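Local coordinates for protein threonine phosphate decarboxylase-like enzyme (Sulfurospirillum multivorans, PDB 6OUX) that uses pyridoxal phosphate to decarboxylate L-serine O-phosphate to ethanolamine O-phosphate, a precursor in norcobamide biosynthesis, and acts less well on L-threonine phosphate, at residues Ala16-Lys21 / Lys338-Ile343; Leu87-Ala92 / Val97-Ile102; Gln122-Met127 / Glu136-Gly141; Lys304-Phe309 / Asn327-Lys332. One frame throughout, in Å; residues are numbered along the deposited sequence.

Contact 1 of 4, residues Ala16-Lys21 / Lys338-Ile343; sequences AFHALK and KASFVI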
loop_
_atom_site.group_PDB
_atom_site.type_symbol
_atom_site.label_atom_id
_atom_site.label_comp_id
_atom_site.label_asym_id
_atom_site.label_seq_id
_atom_site.Cartn_x
_atom_site.Cartn_y
_atom_site.Cartn_z
ATOM N N ALA A 16 -27.756 -4.612 -19.751
ATOM C CA ALA A 16 -26.327 -4.922 -19.955
ATOM C C ALA A 16 -25.519 -4.383 -18.771
ATOM O O ALA A 16 -24.612 -5.041 -18.241
ATOM C CB ALA A 16 -25.849 -4.278 -21.250
ATOM N N PHE A 17 -25.866 -3.177 -18.342
ATOM C CA PHE A 17 -25.148 -2.520 -17.219
ATOM C C PHE A 17 -25.172 -3.394 -15.909
ATOM O O PHE A 17 -24.127 -3.692 -15.307
ATOM C CB PHE A 17 -25.739 -1.103 -17.086
ATOM C CG PHE A 17 -25.288 -0.330 -15.879
ATOM C CD1 PHE A 17 -24.149 0.467 -15.930
ATOM C CD2 PHE A 17 -26.034 -0.349 -14.702
ATOM C CE1 PHE A 17 -23.776 1.208 -14.828
ATOM C CE2 PHE A 17 -25.638 0.402 -13.588
ATOM C CZ PHE A 17 -24.498 1.152 -13.666
ATOM N N HIS A 18 -26.352 -3.885 -15.541
ATOM C CA HIS A 18 -26.483 -4.930 -14.500
ATOM C C HIS A 18 -25.743 -6.254 -14.718
ATOM O O HIS A 18 -25.266 -6.859 -13.771
ATOM C CB HIS A 18 -27.944 -5.256 -14.269
ATOM C CG HIS A 18 -28.708 -4.182 -13.547
ATOM N ND1 HIS A 18 -28.104 -3.143 -12.863
ATOM C CD2 HIS A 18 -30.041 -4.019 -13.368
ATOM C CE1 HIS A 18 -29.033 -2.381 -12.311
ATOM N NE2 HIS A 18 -30.216 -2.900 -12.593
ATOM N N ALA A 19 -25.681 -6.753 -15.930
ATOM C CA ALA A 19 -24.904 -7.986 -16.189
ATOM C C ALA A 19 -23.460 -7.884 -15.658
ATOM O O ALA A 19 -22.846 -8.906 -15.312
ATOM C CB ALA A 19 -24.863 -8.308 -17.687
ATOM N N LEU A 20 -22.910 -6.663 -15.637
ATOM C CA LEU A 20 -21.509 -6.446 -15.232
ATOM C C LEU A 20 -21.193 -6.825 -13.771
ATOM O O LEU A 20 -22.057 -6.736 -12.890
ATOM C CB LEU A 20 -21.124 -5.000 -15.480
ATOM C CG LEU A 20 -21.050 -4.640 -16.935
ATOM C CD1 LEU A 20 -21.025 -3.130 -17.070
ATOM C CD2 LEU A 20 -19.807 -5.269 -17.549
ATOM N N LYS A 21 -19.950 -7.269 -13.554
ATOM C CA LYS A 21 -19.400 -7.463 -12.205
ATOM C C LYS A 21 -19.758 -6.264 -11.291
ATOM O O LYS A 21 -19.442 -5.107 -11.613
ATOM C CB LYS A 21 -17.860 -7.607 -12.204
ATOM C CG LYS A 21 -17.266 -8.766 -12.976
ATOM C CD LYS A 21 -18.076 -10.052 -12.892
ATOM C CE LYS A 21 -17.252 -11.269 -13.329
ATOM N NZ LYS A 21 -16.764 -12.082 -12.174
ATOM N N LYS A 338 -36.974 3.158 -9.984
ATOM C CA LYS A 338 -35.836 2.361 -9.554
ATOM C C LYS A 338 -34.574 3.208 -9.626
ATOM O O LYS A 338 -34.450 4.038 -10.506
ATOM C CB LYS A 338 -35.587 1.153 -10.479
ATOM C CG LYS A 338 -36.614 0.024 -10.436
ATOM C CD LYS A 338 -36.678 -0.673 -9.105
ATOM C CE LYS A 338 -37.802 -1.698 -9.167
ATOM N NZ LYS A 338 -37.777 -2.668 -8.069
ATOM N N ALA A 339 -33.642 2.988 -8.710
ATOM C CA ALA A 339 -32.313 3.604 -8.804
ATOM C C ALA A 339 -31.683 3.304 -10.169
ATOM O O ALA A 339 -31.045 4.181 -10.755
ATOM C CB ALA A 339 -31.404 3.133 -7.683
ATOM N N SER A 340 -31.841 2.087 -10.658
ATOM C CA SER A 340 -31.260 1.653 -11.997
ATOM C C SER A 340 -31.722 2.524 -13.186
ATOM O O SER A 340 -30.925 2.911 -14.036
ATOM C CB SER A 340 -31.554 0.139 -12.289
ATOM O OG SER A 340 -32.981 -0.114 -12.271
ATOM N N PHE A 341 -32.990 2.896 -13.181
ATOM C CA PHE A 341 -33.553 3.808 -14.151
ATOM C C PHE A 341 -32.849 5.151 -14.115
ATOM O O PHE A 341 -32.474 5.650 -15.143
ATOM C CB PHE A 341 -35.031 4.038 -13.884
ATOM C CG PHE A 341 -35.619 5.155 -14.690
ATOM C CD1 PHE A 341 -35.881 4.998 -16.065
ATOM C CD2 PHE A 341 -35.916 6.366 -14.092
ATOM C CE1 PHE A 341 -36.380 6.062 -16.796
ATOM C CE2 PHE A 341 -36.419 7.421 -14.829
ATOM C CZ PHE A 341 -36.640 7.277 -16.166
ATOM N N VAL A 342 -32.663 5.692 -12.922
ATOM C CA VAL A 342 -32.039 6.986 -12.725
ATOM C C VAL A 342 -30.577 6.926 -13.076
ATOM O O VAL A 342 -30.084 7.783 -13.800
ATOM C CB VAL A 342 -32.299 7.565 -11.324
ATOM C CG1 VAL A 342 -31.619 8.913 -11.123
ATOM C CG2 VAL A 342 -33.761 7.745 -11.160
ATOM N N ILE A 343 -29.890 5.912 -12.596
ATOM C CA ILE A 343 -28.455 5.726 -12.905
ATOM C C ILE A 343 -28.133 5.580 -14.403
ATOM O O ILE A 343 -27.205 6.212 -14.915
ATOM C CB ILE A 343 -27.874 4.608 -12.060
ATOM C CG1 ILE A 343 -27.914 5.022 -10.597
ATOM C CG2 ILE A 343 -26.450 4.214 -12.483
ATOM C CD1 ILE A 343 -27.865 3.836 -9.595
#
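I343, whose side chain meets F17, is fixed in the first turn of helix 339-350 by a backbone bond from its N to O of A339, 2.8 Å long. The helix belongs to the small C-terminal domain of a fold type I PLP enzyme, and the contact shows how an N-terminal helix, 11-19, can be added to that domain without a single hydrogen bond passing between the two segments. K338 occupies the N-cap position, and its carbonyl O receives two weak backbone bonds, from N of F341 and N of V342.

The apolar half of the contact is one ring against one methyl. F17 carries CG anti to its N (chi1 172°), which sends the ring out from the last turn of helix 11-19, and its far atom CZ reaches CG2 of I343 at 3.8 Å. The two side chains cross at about a right angle, and the methyl approaches the ring obliquely. F17 also rests on L34 of helix 31-37, while I343 leans on V354 and T356 of strand 352-356, which contains R355, a residue assigned to substrate binding; the side chains of I343 and R355 are about 7 Å apart.

The outer half is more exposed. H18 points its imidazole across the gap between the helices, although the CA atoms of H18 and S340 stay 8.5 Å apart. What the ring meets is the serine methylene rather than the hydroxyl: NE2 of H18 lies 3.3 Å from CB of S340 but 3.9 Å from its OG.

Contact 2 of 4, residues Leu87-Ala92 / Val97-Ile102; sequences LQKVMA and VKPENI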
loop_
_atom_site.group_PDB
_atom_site.type_symbol
_atom_site.label_atom_id
_atom_site.label_comp_id
_atom_site.label_asym_id
_atom_site.label_seq_id
_atom_site.Cartn_x
_atom_site.Cartn_y
_atom_site.Cartn_z
ATOM N N LEU A 87 7.664 8.850 9.833
ATOM C CA LEU A 87 6.325 9.315 9.428
ATOM C C LEU A 87 5.452 9.687 10.643
ATOM O O LEU A 87 4.789 10.729 10.660
ATOM C CB LEU A 87 5.617 8.227 8.622
ATOM C CG LEU A 87 6.306 7.835 7.314
ATOM C CD1 LEU A 87 5.639 6.630 6.697
ATOM C CD2 LEU A 87 6.362 9.035 6.395
ATOM N N GLN A 88 5.566 8.891 11.694
ATOM C CA GLN A 88 4.986 9.222 12.989
ATOM C C GLN A 88 5.367 10.615 13.463
ATOM O O GLN A 88 4.504 11.458 13.900
ATOM C CB GLN A 88 5.419 8.160 14.005
ATOM C CG GLN A 88 4.717 6.836 13.878
ATOM C CD GLN A 88 5.086 5.948 15.035
ATOM O OE1 GLN A 88 6.133 6.129 15.608
ATOM N NE2 GLN A 88 4.247 5.015 15.387
ATOM N N LYS A 89 6.666 10.899 13.356
ATOM C CA LYS A 89 7.167 12.186 13.753
ATOM C C LYS A 89 6.644 13.324 12.895
ATOM O O LYS A 89 6.357 14.380 13.412
ATOM C CB LYS A 89 8.693 12.168 13.882
ATOM C CG LYS A 89 9.098 11.457 15.173
ATOM C CD LYS A 89 10.476 10.810 15.121
ATOM C CE LYS A 89 10.719 9.972 16.367
ATOM N NZ LYS A 89 11.248 8.636 16.001
ATOM N N VAL A 90 6.440 13.107 11.601
ATOM C CA VAL A 90 5.886 14.164 10.770
ATOM C C VAL A 90 4.474 14.483 11.242
ATOM O O VAL A 90 4.138 15.633 11.400
ATOM C CB VAL A 90 5.954 13.826 9.277
ATOM C CG1 VAL A 90 5.266 14.882 8.447
ATOM C CG2 VAL A 90 7.409 13.710 8.835
ATOM N N MET A 91 3.646 13.462 11.436
ATOM C CA MET A 91 2.237 13.639 11.842
ATOM C C MET A 91 2.107 14.264 13.278
ATOM O O MET A 91 1.205 15.060 13.543
ATOM C CB MET A 91 1.459 12.307 11.680
ATOM C CG MET A 91 1.294 11.728 10.237
ATOM S SD MET A 91 0.297 12.844 9.218
ATOM C CE MET A 91 -1.290 12.349 9.808
ATOM N N ALA A 92 3.056 13.975 14.179
ATOM C CA ALA A 92 2.959 14.451 15.576
ATOM C C ALA A 92 2.855 15.970 15.766
ATOM O O ALA A 92 2.075 16.442 16.592
ATOM C CB ALA A 92 4.101 13.913 16.406
ATOM N N VAL A 97 0.004 15.131 19.117
ATOM C CA VAL A 97 -0.108 13.866 19.765
ATOM C C VAL A 97 1.267 13.270 19.764
ATOM O O VAL A 97 2.045 13.487 18.848
ATOM C CB VAL A 97 -1.064 12.910 19.006
ATOM C CG1 VAL A 97 -1.160 11.605 19.722
ATOM C CG2 VAL A 97 -2.480 13.483 18.863
ATOM N N LYS A 98 1.537 12.465 20.771
ATOM C CA LYS A 98 2.719 11.673 20.856
ATOM C C LYS A 98 2.940 10.825 19.588
ATOM O O LYS A 98 2.050 10.114 19.171
ATOM C CB LYS A 98 2.545 10.800 22.082
ATOM C CG LYS A 98 3.576 9.704 22.306
ATOM C CD LYS A 98 3.356 9.103 23.705
ATOM C CE LYS A 98 4.129 7.826 23.917
ATOM N NZ LYS A 98 5.547 8.128 23.590
ATOM N N PRO A 99 4.144 10.870 18.978
ATOM C CA PRO A 99 4.338 10.104 17.714
ATOM C C PRO A 99 4.056 8.614 17.781
ATOM O O PRO A 99 3.541 8.002 16.805
ATOM C CB PRO A 99 5.847 10.317 17.369
ATOM C CG PRO A 99 6.435 11.071 18.492
ATOM C CD PRO A 99 5.342 11.661 19.337
ATOM N N GLU A 100 4.396 8.012 18.913
ATOM C CA GLU A 100 4.249 6.554 19.081
ATOM C C GLU A 100 2.754 6.162 19.222
ATOM O O GLU A 100 2.431 5.006 19.228
ATOM C CB GLU A 100 5.059 6.042 20.311
ATOM C CG GLU A 100 6.603 6.301 20.340
ATOM C CD GLU A 100 7.047 7.738 20.337
ATOM O OE1 GLU A 100 6.346 8.638 20.919
ATOM O OE2 GLU A 100 8.118 8.019 19.731
ATOM N N ASN A 101 1.859 7.126 19.421
ATOM C CA ASN A 101 0.393 6.867 19.372
ATOM C C ASN A 101 -0.231 6.927 17.925
ATOM O O ASN A 101 -1.415 6.652 17.755
ATOM C CB ASN A 101 -0.386 7.862 20.264
ATOM C CG ASN A 101 -0.236 7.585 21.734
ATOM O OD1 ASN A 101 0.268 8.377 22.494
ATOM N ND2 ASN A 101 -0.671 6.475 22.132
ATOM N N ILE A 102 0.577 7.220 16.905
ATOM C CA ILE A 102 0.142 7.311 15.490
ATOM C C ILE A 102 0.542 6.077 14.674
ATOM O O ILE A 102 1.693 5.717 14.704
ATOM C CB ILE A 102 0.728 8.550 14.799
ATOM C CG1 ILE A 102 0.468 9.794 15.630
ATOM C CG2 ILE A 102 0.118 8.700 13.388
ATOM C CD1 ILE A 102 1.135 11.091 15.175
#
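Q88, on helix 84-95, and P99, which opens the 3-10 turn 99-101, bring their CA atoms within 4.9 Å, so that the returning chain runs close against the helix it has just left. The turn is closed by backbone bonds from N101 N to K98 O and from I102 N to P99 O.

Across this narrow gap Q88 supplies the polar link. Its chain, extended beyond CG, carries NE2 to within 2.7 Å of O of I102; the donor sits nearly in line with the carbonyl (C=O...N 167°), but the bond is bent at the hydrogen (140°) and its acceptor lies 25° out of the amide plane. The other end of the amide, OE1, accepts from R85 NH1, so the group is held at both ends, and CD of Q88 lies 3.1 Å from O of P99. With an alanine here, the carbonyl of I102 would probably lose this donor and a gap would open beside P99.

Apolar contacts fill the remainder. With CG1 beside its backbone N, I102 brings CD1 up to the helix backbone, 3.7 Å from CB of M91 and 3.6 Å from N of A92. The methyl CB of A92 lies 3.9 Å from CD of P99, and CG of K89 touches CB of the same proline. On the exposed side, K98 NZ and E100 OE1 form a salt bridge of 2.8 Å.

The arrangement is a short connection with a 3-10 turn that joins helix 84-95 to strand 102-105, an edge strand of the seven-stranded sheet in the large domain of fold type I PLP enzymes.

Contact 3 of 4, residues Gln122-Met127 / Glu136-Gly141; sequences QKVALM and EFVGKG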
loop_
_atom_site.group_PDB
_atom_site.type_symbol
_atom_site.label_atom_id
_atom_site.label_comp_id
_atom_site.label_asym_id
_atom_site.label_seq_id
_atom_site.Cartn_x
_atom_site.Cartn_y
_atom_site.Cartn_z
ATOM N N GLN A 122 -13.475 -10.561 19.679
ATOM C CA GLN A 122 -14.363 -11.730 19.693
ATOM C C GLN A 122 -15.866 -11.409 19.656
ATOM O O GLN A 122 -16.687 -12.275 19.354
ATOM C CB GLN A 122 -14.098 -12.527 20.974
ATOM C CG GLN A 122 -12.735 -13.178 21.002
ATOM C CD GLN A 122 -12.542 -14.172 19.861
ATOM O OE1 GLN A 122 -11.473 -14.215 19.238
ATOM N NE2 GLN A 122 -13.572 -14.982 19.578
ATOM N N LYS A 123 -16.240 -10.182 19.973
ATOM C CA LYS A 123 -17.595 -9.749 19.673
ATOM C C LYS A 123 -17.479 -8.300 19.301
ATOM O O LYS A 123 -16.914 -7.544 20.059
ATOM C CB LYS A 123 -18.488 -9.926 20.844
ATOM C CG LYS A 123 -19.920 -9.622 20.636
ATOM C CD LYS A 123 -20.739 -10.152 21.828
ATOM C CE LYS A 123 -22.208 -10.079 21.514
ATOM N NZ LYS A 123 -23.078 -10.452 22.661
ATOM N N VAL A 124 -18.056 -7.930 18.154
ATOM C CA VAL A 124 -18.018 -6.533 17.639
ATOM C C VAL A 124 -19.437 -6.037 17.309
ATOM O O VAL A 124 -20.282 -6.816 16.810
ATOM C CB VAL A 124 -17.087 -6.446 16.428
ATOM C CG1 VAL A 124 -17.549 -7.351 15.324
ATOM C CG2 VAL A 124 -16.889 -4.979 15.976
ATOM N N ALA A 125 -19.724 -4.816 17.723
ATOM C CA ALA A 125 -20.986 -4.138 17.417
ATOM C C ALA A 125 -20.743 -3.140 16.274
ATOM O O ALA A 125 -19.861 -2.252 16.380
ATOM C CB ALA A 125 -21.579 -3.449 18.618
ATOM N N LEU A 126 -21.487 -3.353 15.191
ATOM C CA LEU A 126 -21.517 -2.441 14.015
ATOM C C LEU A 126 -22.887 -1.830 13.872
ATOM O O LEU A 126 -23.899 -2.402 14.323
ATOM C CB LEU A 126 -21.206 -3.192 12.739
ATOM C CG LEU A 126 -19.961 -4.073 12.697
ATOM C CD1 LEU A 126 -19.909 -4.774 11.331
ATOM C CD2 LEU A 126 -18.736 -3.205 12.879
ATOM N N MET A 127 -22.955 -0.666 13.227
ATOM C CA MET A 127 -24.263 -0.100 12.881
ATOM C C MET A 127 -24.633 -0.526 11.472
ATOM O O MET A 127 -23.773 -0.826 10.648
ATOM C CB MET A 127 -24.248 1.425 12.993
ATOM C CG MET A 127 -24.043 1.996 14.410
ATOM S SD MET A 127 -23.834 3.798 14.192
ATOM C CE MET A 127 -22.271 3.984 13.233
ATOM N N GLU A 136 -16.520 -9.401 7.098
ATOM C CA GLU A 136 -15.578 -10.353 6.472
ATOM C C GLU A 136 -14.208 -10.280 7.095
ATOM O O GLU A 136 -13.377 -11.124 6.836
ATOM C CB GLU A 136 -15.383 -10.181 4.951
ATOM C CG GLU A 136 -16.616 -9.907 4.121
ATOM C CD GLU A 136 -16.732 -8.441 3.854
ATOM O OE1 GLU A 136 -16.694 -7.696 4.866
ATOM O OE2 GLU A 136 -16.782 -8.041 2.665
ATOM N N PHE A 137 -13.953 -9.294 7.943
ATOM C CA PHE A 137 -12.595 -9.175 8.437
ATOM C C PHE A 137 -12.357 -9.672 9.857
ATOM O O PHE A 137 -11.207 -9.796 10.286
ATOM C CB PHE A 137 -12.144 -7.767 8.120
ATOM C CG PHE A 137 -12.103 -7.525 6.634
ATOM C CD1 PHE A 137 -10.999 -7.954 5.881
ATOM C CD2 PHE A 137 -13.193 -6.968 5.975
ATOM C CE1 PHE A 137 -10.957 -7.770 4.509
ATOM C CE2 PHE A 137 -13.156 -6.786 4.594
ATOM C CZ PHE A 137 -12.034 -7.184 3.863
ATOM N N VAL A 138 -13.430 -10.035 10.555
ATOM C CA VAL A 138 -13.311 -10.540 11.908
ATOM C C VAL A 138 -12.868 -12.011 11.821
ATOM O O VAL A 138 -13.092 -12.664 10.795
ATOM C CB VAL A 138 -14.635 -10.420 12.715
ATOM C CG1 VAL A 138 -15.170 -8.980 12.696
ATOM C CG2 VAL A 138 -15.708 -11.407 12.248
ATOM N N GLY A 139 -12.246 -12.522 12.882
ATOM C CA GLY A 139 -11.852 -13.940 12.966
ATOM C C GLY A 139 -13.042 -14.863 12.991
ATOM O O GLY A 139 -14.142 -14.462 13.360
ATOM N N LYS A 140 -12.828 -16.120 12.624
ATOM C CA LYS A 140 -13.938 -17.063 12.469
ATOM C C LYS A 140 -14.740 -17.344 13.751
ATOM O O LYS A 140 -15.942 -17.559 13.682
ATOM C CB LYS A 140 -13.453 -18.364 11.807
ATOM C CG LYS A 140 -12.455 -19.181 12.613
ATOM C CD LYS A 140 -12.001 -20.410 11.826
ATOM C CE LYS A 140 -11.950 -21.629 12.740
ATOM N NZ LYS A 140 -11.495 -22.865 12.057
ATOM N N GLY A 141 -14.092 -17.329 14.913
ATOM C CA GLY A 141 -14.832 -17.389 16.174
ATOM C C GLY A 141 -15.686 -16.138 16.499
ATOM O O GLY A 141 -16.598 -16.202 17.311
#
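V124 and V138 make the apolar part of this contact, a single meeting of methyls in which CG1 of one lies 3.9 Å from CG1 of the other. Both residues send their CB toward the opposite segment, and the short side chains cross obliquely. On V124 the touching methyl takes the position between backbone N and carbonyl carbon (chi1 60°); on V138 it stands beside the N. The side chains thus meet through one methyl each, and the area buried is correspondingly small.

A second, more exposed meeting joins Q122 to G141, whose CA atoms, 6.7 Å apart, are the nearest pair between the segments. The CB of Q122 points away, but the chain bends back at chi2 (-61°), bringing the amide end alongside the backbone of the glycine.

Polar bonds tie the strand to other parts of the chain and do not join the two segments. D172 OD2 accepts from the backbone N of both Q122 and K123, and K123 NZ forms a salt bridge with E169.

Within the large domain, strand 123-128 lies between the parallel strands 173-177 and 143-148. Residues 136-141, which form no regular helix or strand, lead into 143-148, so the crossover passes over V124 before its end joins the sheet. L116 of helix 108-116 touches V124 as well, and strand residues T173 and V144 touch it from the neighbouring strands.

Contact 4 of 4, residues Lys304-Phe309 / Asn327-Lys332; sequences KEMCRF and NFVMLK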
loop_
_atom_site.group_PDB
_atom_site.type_symbol
_atom_site.label_atom_id
_atom_site.label_comp_id
_atom_site.label_asym_id
_atom_site.label_seq_id
_atom_site.Cartn_x
_atom_site.Cartn_y
_atom_site.Cartn_z
ATOM N N LYS A 304 -19.172 25.067 1.852
ATOM C CA LYS A 304 -20.148 26.069 1.384
ATOM C C LYS A 304 -20.817 25.588 0.123
ATOM O O LYS A 304 -22.038 25.694 -0.011
ATOM C CB LYS A 304 -19.563 27.471 1.226
ATOM C CG LYS A 304 -19.240 28.121 2.572
ATOM C CD LYS A 304 -18.569 29.490 2.407
ATOM C CE LYS A 304 -17.916 29.876 3.741
ATOM N NZ LYS A 304 -16.958 30.993 3.606
ATOM N N GLU A 305 -20.061 24.960 -0.779
ATOM C CA GLU A 305 -20.690 24.424 -1.923
ATOM C C GLU A 305 -21.637 23.237 -1.618
ATOM O O GLU A 305 -22.676 23.168 -2.262
ATOM C CB GLU A 305 -19.630 24.065 -2.987
ATOM C CG GLU A 305 -20.107 23.458 -4.270
ATOM C CD GLU A 305 -21.288 24.174 -4.927
ATOM O OE1 GLU A 305 -21.284 25.441 -4.860
ATOM O OE2 GLU A 305 -22.207 23.450 -5.492
ATOM N N MET A 306 -21.216 22.282 -0.776
ATOM C CA MET A 306 -22.063 21.165 -0.358
ATOM C C MET A 306 -23.400 21.690 0.184
ATOM O O MET A 306 -24.448 21.078 -0.068
ATOM C CB MET A 306 -21.424 20.336 0.766
ATOM C CG MET A 306 -20.464 19.245 0.318
ATOM S SD MET A 306 -21.101 17.961 -0.770
ATOM C CE MET A 306 -22.612 17.591 -0.287
ATOM N N CYS A 307 -23.348 22.703 1.022
ATOM C CA CYS A 307 -24.581 23.329 1.538
ATOM C C CYS A 307 -25.455 23.817 0.380
ATOM O O CYS A 307 -26.640 23.542 0.340
ATOM C CB CYS A 307 -24.256 24.431 2.490
ATOM S SG CYS A 307 -23.586 23.864 4.065
ATOM N N ARG A 308 -24.843 24.463 -0.605
ATOM C CA ARG A 308 -25.589 24.948 -1.775
ATOM C C ARG A 308 -26.183 23.826 -2.631
ATOM O O ARG A 308 -27.324 23.898 -3.048
ATOM C CB ARG A 308 -24.694 25.872 -2.573
ATOM C CG ARG A 308 -25.382 26.672 -3.649
ATOM C CD ARG A 308 -24.401 26.998 -4.786
ATOM N NE ARG A 308 -25.150 26.806 -6.025
ATOM C CZ ARG A 308 -25.156 25.738 -6.829
ATOM N NH1 ARG A 308 -25.950 25.778 -7.894
ATOM N NH2 ARG A 308 -24.353 24.693 -6.663
ATOM N N PHE A 309 -25.389 22.794 -2.895
ATOM C CA PHE A 309 -25.837 21.638 -3.537
ATOM C C PHE A 309 -27.054 20.981 -2.795
ATOM O O PHE A 309 -28.057 20.637 -3.447
ATOM C CB PHE A 309 -24.650 20.659 -3.644
ATOM C CG PHE A 309 -24.909 19.422 -4.434
ATOM C CD1 PHE A 309 -25.584 19.450 -5.656
ATOM C CD2 PHE A 309 -24.341 18.210 -4.026
ATOM C CE1 PHE A 309 -25.763 18.292 -6.387
ATOM C CE2 PHE A 309 -24.482 17.069 -4.788
ATOM C CZ PHE A 309 -25.184 17.111 -5.964
ATOM N N ASN A 327 -19.243 14.765 2.475
ATOM C CA ASN A 327 -19.044 15.206 1.110
ATOM C C ASN A 327 -19.820 14.393 0.097
ATOM O O ASN A 327 -19.388 14.164 -1.031
ATOM C CB ASN A 327 -17.530 15.233 0.789
ATOM C CG ASN A 327 -16.882 13.906 0.866
ATOM O OD1 ASN A 327 -17.339 13.059 1.582
ATOM N ND2 ASN A 327 -15.718 13.756 0.215
ATOM N N PHE A 328 -20.983 13.930 0.542
ATOM C CA PHE A 328 -21.898 13.205 -0.270
ATOM C C PHE A 328 -23.289 13.377 0.379
ATOM O O PHE A 328 -23.405 13.771 1.566
ATOM C CB PHE A 328 -21.465 11.707 -0.337
ATOM C CG PHE A 328 -21.280 11.101 0.996
ATOM C CD1 PHE A 328 -22.367 10.673 1.723
ATOM C CD2 PHE A 328 -20.012 10.935 1.539
ATOM C CE1 PHE A 328 -22.190 10.151 3.002
ATOM C CE2 PHE A 328 -19.828 10.417 2.831
ATOM C CZ PHE A 328 -20.924 9.999 3.543
ATOM N N VAL A 329 -24.302 13.107 -0.426
ATOM C CA VAL A 329 -25.704 13.154 -0.048
ATOM C C VAL A 329 -26.323 11.855 -0.561
ATOM O O VAL A 329 -25.887 11.353 -1.613
ATOM C CB VAL A 329 -26.390 14.353 -0.720
ATOM C CG1 VAL A 329 -27.758 14.557 -0.148
ATOM C CG2 VAL A 329 -25.640 15.638 -0.425
ATOM N N MET A 330 -27.253 11.295 0.202
ATOM C CA MET A 330 -28.056 10.165 -0.180
ATOM C C MET A 330 -29.483 10.668 -0.421
ATOM O O MET A 330 -30.069 11.390 0.415
ATOM C CB MET A 330 -28.088 9.072 0.927
ATOM C CG MET A 330 -28.470 7.613 0.466
ATOM S SD MET A 330 -28.351 6.338 1.769
ATOM C CE MET A 330 -27.451 5.143 1.226
ATOM N N LEU A 331 -30.036 10.232 -1.563
ATOM C CA LEU A 331 -31.351 10.637 -2.061
ATOM C C LEU A 331 -32.274 9.420 -2.150
ATOM O O LEU A 331 -31.866 8.443 -2.705
ATOM C CB LEU A 331 -31.180 11.186 -3.474
ATOM C CG LEU A 331 -31.082 12.686 -3.615
ATOM C CD1 LEU A 331 -29.874 13.187 -2.893
ATOM C CD2 LEU A 331 -30.990 13.101 -5.045
ATOM N N LYS A 332 -33.501 9.504 -1.631
ATOM C CA LYS A 332 -34.502 8.473 -1.863
ATOM C C LYS A 332 -35.411 8.881 -3.016
ATOM O O LYS A 332 -36.009 9.973 -3.012
ATOM C CB LYS A 332 -35.336 8.250 -0.609
ATOM C CG LYS A 332 -36.442 7.253 -0.800
ATOM C CD LYS A 332 -36.664 6.424 0.425
ATOM C CE LYS A 332 -38.093 6.009 0.527
ATOM N NZ LYS A 332 -38.672 7.134 1.309
#
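M306 and V329 carry the apolar contact, sulfur-bearing chain against branched chain. Bent at chi2 (-59°) and again at chi3, the methionine slides past the valine in the opposite direction and puts its terminal CE 3.6 Å from CG2 of V329. SD of M306 lies over the backbone just before the strand, 3.9 Å from C of N327, while CE also approaches N of F328. With an alanine in place of M306, CE and SD are gone, and a gap would probably open between the helix and V329.

This is the helix-on-sheet layer of the small domain of fold type I PLP enzymes: helix 289-314 lies against strand 328-332, with V329 and L331 turned toward the helix and F328 away from it. There F328 touches R369, assigned to binding O-phospho-L-serine, and sets its ring edge-to-face with F211. F309, one turn beyond M306, continues the layer on I370 and V382.

The polar interactions lie within the helix or lead out to other parts of the chain. R308 NH2 meets E305 OE2 at 2.7 Å in a salt bridge within the helix; E305 OE2 offers its syn lone pair and lies almost in the guanidinium plane of R308. The same oxygen accepts from N378 ND2, so helix 375-388 shares this carboxylate. Backbone bonds link V329 to I370 of strand 367-371, and N327 directs its amide ND2 to O of S51.

Two domains divide the four contacts. Contacts 2 and 3 belong to the large domain, toward the two edges of one seven-stranded sheet, whose outermost strands are 102-105 and 143-148; their centres are 28 Å apart. Contacts 1 and 4 belong to the small domain, 23 Å apart between centres; strand 328-332 is followed, after a short loop, by helix 339-350. Contacts 2, 3 and 4 follow in series along the chain, all nested inside the long loop that contact 1 closes by bringing the N-terminal helix to the C-terminal domain. Contacts 1 and 2 stand farthest apart, 45 Å between centres. Contacts 2 and 3 lie away from the assigned substrate site, whereas contacts 1 and 4 lie near its arginines, R355 and R369.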